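Side-chain contacts in rubisco operon transcriptional regulator (PDB 5Y2W), which probably acts as a LysR-type repressor that tunes carbon and nitrogen metabolism, its regulatory domain binding the signal metabolite 2-phosphoglycolate: residues Y23-P26 with R27-E31; S157-S160 with Q161-V165. All blocks are in the same frame, centred on the assembly; numbering follows the deposited sequence.

How the interactions relate
Both interactions are local and come in series along the chain, neither nested in nor crossing the other. Interaction 1 comes first, winding up the opening turn of helix 24-35, the helix that connects strands 11-18 and 39-46 in the lobe built on the five-stranded sheet. Interaction 2 lies much later, where strand 157-160, an edge of the three-stranded sheet in the other lobe, turns sharply into a 3-10 segment. The two contact centres lie about 18 Å apart, yet the regions meet by packing, with Y23 CD2 4.3 Å from H162 O. 2-Phosphoglycolate is bound between the lobes; the side chain of S160 is about 4 Å from the ligand, that of Y23 about 11 Å.

Interaction 1 (Y23-P26 with R27-E31); sequences YFIP and RLLGE
F24 and L28 meet one helical turn apart, and their backbones are bonded as well as their side chains. The amide of L28 points almost straight at F24 O (N to O 3.0 Å, N-H...O 166°). On one side of that bond R27 N reaches Y23 O at 3.3 Å, tilted 22° out of the carbonyl plane; on the other, L29 N reaches I25 O at 2.8 Å. Three successive carbonyls of the first turn are each taken by an amide four residues on, while P26, as a proline, brings no N-H of its own. L28 O also takes part in a weak hydrogen bond with Y207 OH on helix 199-211.

The F24 ring swings out with chi1 at -173°, CG trans to N, bringing one face under L28 CG, 4.2 Å from the centroid, in a CH-pi contact. R27, bent at chi3, carries NH2 back to 3.6 Å from F24 CD1, its guanidinium steeply inclined to the ring. An alanine at F24 is likely to leave L28 CG without its aromatic face and R27 NH2 without the ring it lies against, opening a gap beside L80, T212 and M215. P26, R27 and L29 also pack on A145, Q148 and L140 of the second subunit. With the carbonyls spent on backbone amides, the side chains add apolar packing, and R27, the one charged side chain taking part, lies exposed.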
loop_
_atom_site.group_PDB
_atom_site.type_symbol
_atom_site.label_atom_id
_atom_site.label_comp_id
_atom_site.label_asym_id
_atom_site.label_seq_id
_atom_site.Cartn_x
_atom_site.Cartn_y
_atom_site.Cartn_z
ATOM N N TYR A 23 5.741 -2.221 -6.439
ATOM C CA TYR A 23 6.256 -1.255 -7.432
ATOM C C TYR A 23 6.889 -1.983 -8.616
ATOM O O TYR A 23 6.611 -1.672 -9.770
ATOM C CB TYR A 23 7.299 -0.333 -6.811
ATOM C CG TYR A 23 6.781 0.531 -5.690
ATOM C CD1 TYR A 23 6.123 1.745 -5.962
ATOM C CD2 TYR A 23 7.004 0.179 -4.363
ATOM C CE1 TYR A 23 5.666 2.568 -4.926
ATOM C CE2 TYR A 23 6.560 0.985 -3.323
ATOM C CZ TYR A 23 5.888 2.180 -3.608
ATOM O OH TYR A 23 5.442 2.964 -2.559
ATOM N N PHE A 24 7.725 -2.969 -8.285
ATOM C CA PHE A 24 8.486 -3.752 -9.251
ATOM C C PHE A 24 7.629 -4.520 -10.217
ATOM O O PHE A 24 7.795 -4.441 -11.421
ATOM C CB PHE A 24 9.307 -4.764 -8.516
ATOM C CG PHE A 24 10.235 -5.507 -9.402
ATOM C CD1 PHE A 24 11.339 -4.877 -9.907
ATOM C CD2 PHE A 24 10.001 -6.811 -9.715
ATOM C CE1 PHE A 24 12.208 -5.540 -10.729
ATOM C CE2 PHE A 24 10.859 -7.491 -10.543
ATOM C CZ PHE A 24 11.976 -6.856 -11.044
ATOM N N ILE A 25 6.683 -5.270 -9.700
ATOM C CA ILE A 25 5.960 -6.150 -10.538
ATOM C C ILE A 25 5.131 -5.384 -11.540
ATOM O O ILE A 25 5.201 -5.680 -12.735
ATOM C CB ILE A 25 5.126 -7.123 -9.699
ATOM C CG1 ILE A 25 6.054 -8.081 -8.982
ATOM C CG2 ILE A 25 4.089 -7.836 -10.544
ATOM C CD1 ILE A 25 6.815 -9.039 -9.897
ATOM N N PRO A 26 4.377 -4.373 -11.087
ATOM C CA PRO A 26 3.663 -3.573 -12.064
ATOM C C PRO A 26 4.526 -3.015 -13.137
ATOM O O PRO A 26 4.089 -2.929 -14.258
ATOM C CB PRO A 26 3.115 -2.423 -11.229
ATOM C CG PRO A 26 2.767 -3.153 -9.961
ATOM C CD PRO A 26 3.987 -3.999 -9.725
ATOM N N ARG A 27 5.725 -2.570 -12.796
ATOM C CA ARG A 27 6.563 -1.977 -13.809
ATOM C C ARG A 27 6.957 -3.059 -14.839
ATOM O O ARG A 27 6.955 -2.795 -16.012
ATOM C CB ARG A 27 7.783 -1.374 -13.186
ATOM C CG ARG A 27 8.678 -0.672 -14.180
ATOM C CD ARG A 27 9.821 0.004 -13.449
ATOM N NE ARG A 27 10.623 -0.988 -12.747
ATOM C CZ ARG A 27 11.658 -0.707 -11.970
ATOM N NH1 ARG A 27 12.048 0.551 -11.796
ATOM N NH2 ARG A 27 12.324 -1.699 -11.382
ATOM N N LEU A 28 7.258 -4.272 -14.380
ATOM C CA LEU A 28 7.526 -5.413 -15.264
ATOM C C LEU A 28 6.332 -5.829 -16.096
ATOM O O LEU A 28 6.497 -6.304 -17.207
ATOM C CB LEU A 28 7.942 -6.644 -14.475
ATOM C CG LEU A 28 9.388 -6.810 -14.027
ATOM C CD1 LEU A 28 9.612 -8.316 -13.887
ATOM C CD2 LEU A 28 10.426 -6.183 -14.972
ATOM N N LEU A 29 5.132 -5.705 -15.554
ATOM C CA LEU A 29 3.917 -5.947 -16.340
ATOM C C LEU A 29 3.792 -5.131 -17.627
ATOM O O LEU A 29 3.090 -5.549 -18.532
ATOM C CB LEU A 29 2.674 -5.710 -15.492
ATOM C CG LEU A 29 2.497 -6.705 -14.335
ATOM C CD1 LEU A 29 1.168 -6.474 -13.603
ATOM C CD2 LEU A 29 2.618 -8.153 -14.818
ATOM N N GLY A 30 4.460 -3.986 -17.700
ATOM C CA GLY A 30 4.312 -3.061 -18.802
ATOM C C GLY A 30 4.910 -3.604 -20.064
ATOM O O GLY A 30 4.266 -3.584 -21.110
ATOM N N GLU A 31 6.144 -4.083 -19.975
ATOM C CA GLU A 31 6.763 -4.715 -21.122
ATOM C C GLU A 31 5.947 -5.968 -21.483
ATOM O O GLU A 31 5.582 -6.177 -22.643
ATOM C CB GLU A 31 8.245 -5.032 -20.860
ATOM C CG GLU A 31 9.055 -5.409 -22.124
ATOM C CD GLU A 31 9.969 -4.297 -22.669
ATOM O OE1 GLU A 31 10.082 -3.233 -22.019
ATOM O OE2 GLU A 31 10.598 -4.488 -23.749
#

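Interaction 2 (S157-S160 with Q161-V165); sequences SVLS and QHTLV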
loop_
_atom_site.group_PDB
_atom_site.type_symbol
_atom_site.label_atom_id
_atom_site.label_comp_id
_atom_site.label_asym_id
_atom_site.label_seq_id
_atom_site.Cartn_x
_atom_site.Cartn_y
_atom_site.Cartn_z
ATOM N N SER A 157 12.518 1.858 11.669
ATOM C CA SER A 157 11.883 0.593 11.329
ATOM C C SER A 157 12.831 -0.244 10.458
ATOM O O SER A 157 13.926 0.177 10.136
ATOM C CB SER A 157 10.612 0.828 10.527
ATOM O OG SER A 157 9.749 -0.321 10.608
ATOM N N VAL A 158 12.400 -1.456 10.110
ATOM C CA VAL A 158 13.121 -2.299 9.142
ATOM C C VAL A 158 12.096 -2.594 8.080
ATOM O O VAL A 158 10.980 -3.026 8.407
ATOM C CB VAL A 158 13.596 -3.610 9.775
ATOM C CG1 VAL A 158 13.943 -4.633 8.690
ATOM C CG2 VAL A 158 14.762 -3.392 10.766
ATOM N N LEU A 159 12.442 -2.285 6.837
ATOM C CA LEU A 159 11.574 -2.532 5.718
ATOM C C LEU A 159 12.443 -3.093 4.575
ATOM O O LEU A 159 13.664 -2.913 4.564
ATOM C CB LEU A 159 10.970 -1.206 5.222
ATOM C CG LEU A 159 10.022 -0.354 6.075
ATOM C CD1 LEU A 159 9.673 0.966 5.382
ATOM C CD2 LEU A 159 8.805 -1.166 6.352
ATOM N N SER A 160 11.797 -3.688 3.588
ATOM C CA SER A 160 12.449 -4.017 2.320
ATOM C C SER A 160 13.033 -2.800 1.706
ATOM O O SER A 160 12.365 -1.776 1.576
ATOM C CB SER A 160 11.456 -4.594 1.308
ATOM O OG SER A 160 12.140 -4.851 0.105
ATOM N N GLN A 161 14.269 -2.929 1.282
ATOM C CA GLN A 161 14.919 -1.913 0.496
ATOM C C GLN A 161 14.178 -1.553 -0.769
ATOM O O GLN A 161 14.345 -0.449 -1.264
ATOM C CB GLN A 161 16.285 -2.411 0.083
ATOM C CG GLN A 161 17.252 -1.298 -0.262
ATOM C CD GLN A 161 18.668 -1.696 0.022
ATOM O OE1 GLN A 161 18.978 -2.869 0.093
ATOM N NE2 GLN A 161 19.533 -0.732 0.171
ATOM N N HIS A 162 13.343 -2.464 -1.300
ATOM C CA HIS A 162 12.534 -2.135 -2.488
ATOM C C HIS A 162 11.545 -1.029 -2.191
ATOM O O HIS A 162 11.049 -0.427 -3.126
ATOM C CB HIS A 162 11.767 -3.353 -3.000
ATOM C CG HIS A 162 12.667 -4.462 -3.461
ATOM N ND1 HIS A 162 13.442 -4.355 -4.590
ATOM C CD2 HIS A 162 12.948 -5.677 -2.933
ATOM C CE1 HIS A 162 14.169 -5.450 -4.738
ATOM N NE2 HIS A 162 13.891 -6.268 -3.742
ATOM N N THR A 163 11.225 -0.771 -0.911
ATOM C CA THR A 163 10.225 0.287 -0.604
ATOM C C THR A 163 10.834 1.685 -0.767
ATOM O O THR A 163 10.108 2.673 -0.900
ATOM C CB THR A 163 9.672 0.195 0.832
ATOM O OG1 THR A 163 10.731 0.398 1.754
ATOM C CG2 THR A 163 8.970 -1.158 1.117
ATOM N N LEU A 164 12.164 1.760 -0.726
ATOM C CA LEU A 164 12.905 3.019 -0.907
ATOM C C LEU A 164 13.154 3.459 -2.366
ATOM O O LEU A 164 13.826 4.438 -2.591
ATOM C CB LEU A 164 14.259 2.921 -0.207
ATOM C CG LEU A 164 14.238 2.607 1.297
ATOM C CD1 LEU A 164 15.660 2.304 1.761
ATOM C CD2 LEU A 164 13.571 3.745 2.089
ATOM N N VAL A 165 12.607 2.739 -3.332
ATOM C CA VAL A 165 12.789 3.043 -4.759
ATOM C C VAL A 165 12.003 4.302 -5.152
ATOM O O VAL A 165 12.407 5.038 -6.056
ATOM C CB VAL A 165 12.398 1.796 -5.601
ATOM C CG1 VAL A 165 12.435 2.041 -7.110
ATOM C CG2 VAL A 165 13.281 0.626 -5.177
#
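S160 and T163 are joined twice through one oxygen. S160 O accepts the backbone amide of T163 (N to O 2.9 Å, N-H...O 162°) and also its hydroxyl, OG1 lying 2.7 Å away. The two donors arrive differently: OG1 comes in nearly end-on to the carbonyl, at a C=O...OG1 angle of 169°, whereas the amide stands well above the carbonyl plane. T163 can manage this because OG1 lies between its own backbone N and carbonyl carbon (chi1 63°), facing back toward the strand. L159 CD1 packs against T163 OG1 at 3.8 Å, the two side chains crossing at about a right angle.

The S160 side chain heads forward, toward the next residues. Its CB lies 3.9 Å from H162 N and, among side chains, 4.2 Å from T163 CG2. At the tip, OG takes the amide of H162 at 3.0 Å, which makes S160 the first residue of an ST turn laid over the beta turn closed by S160 O and T163 N. This double turn ends strand 157-160 and starts the 3-10 segment, in the lobe of a periplasmic-binding-protein-like LysR regulatory domain that carries the three-stranded sheet. OG is also hydrogen-bonded to N82 OD1; N82 lines the 2-phosphoglycolate pocket, and S160, whose side chain is itself about 4 Å from the ligand, is likely to orient it.

Beyond the amide, OG sits near the plane of the H162 imidazole, at its edge, 3.3 Å from CD2. That ring is fixed from outside as well: NE2 bonds D81 O, and W187, on the central sheet of the other lobe, stacks on it.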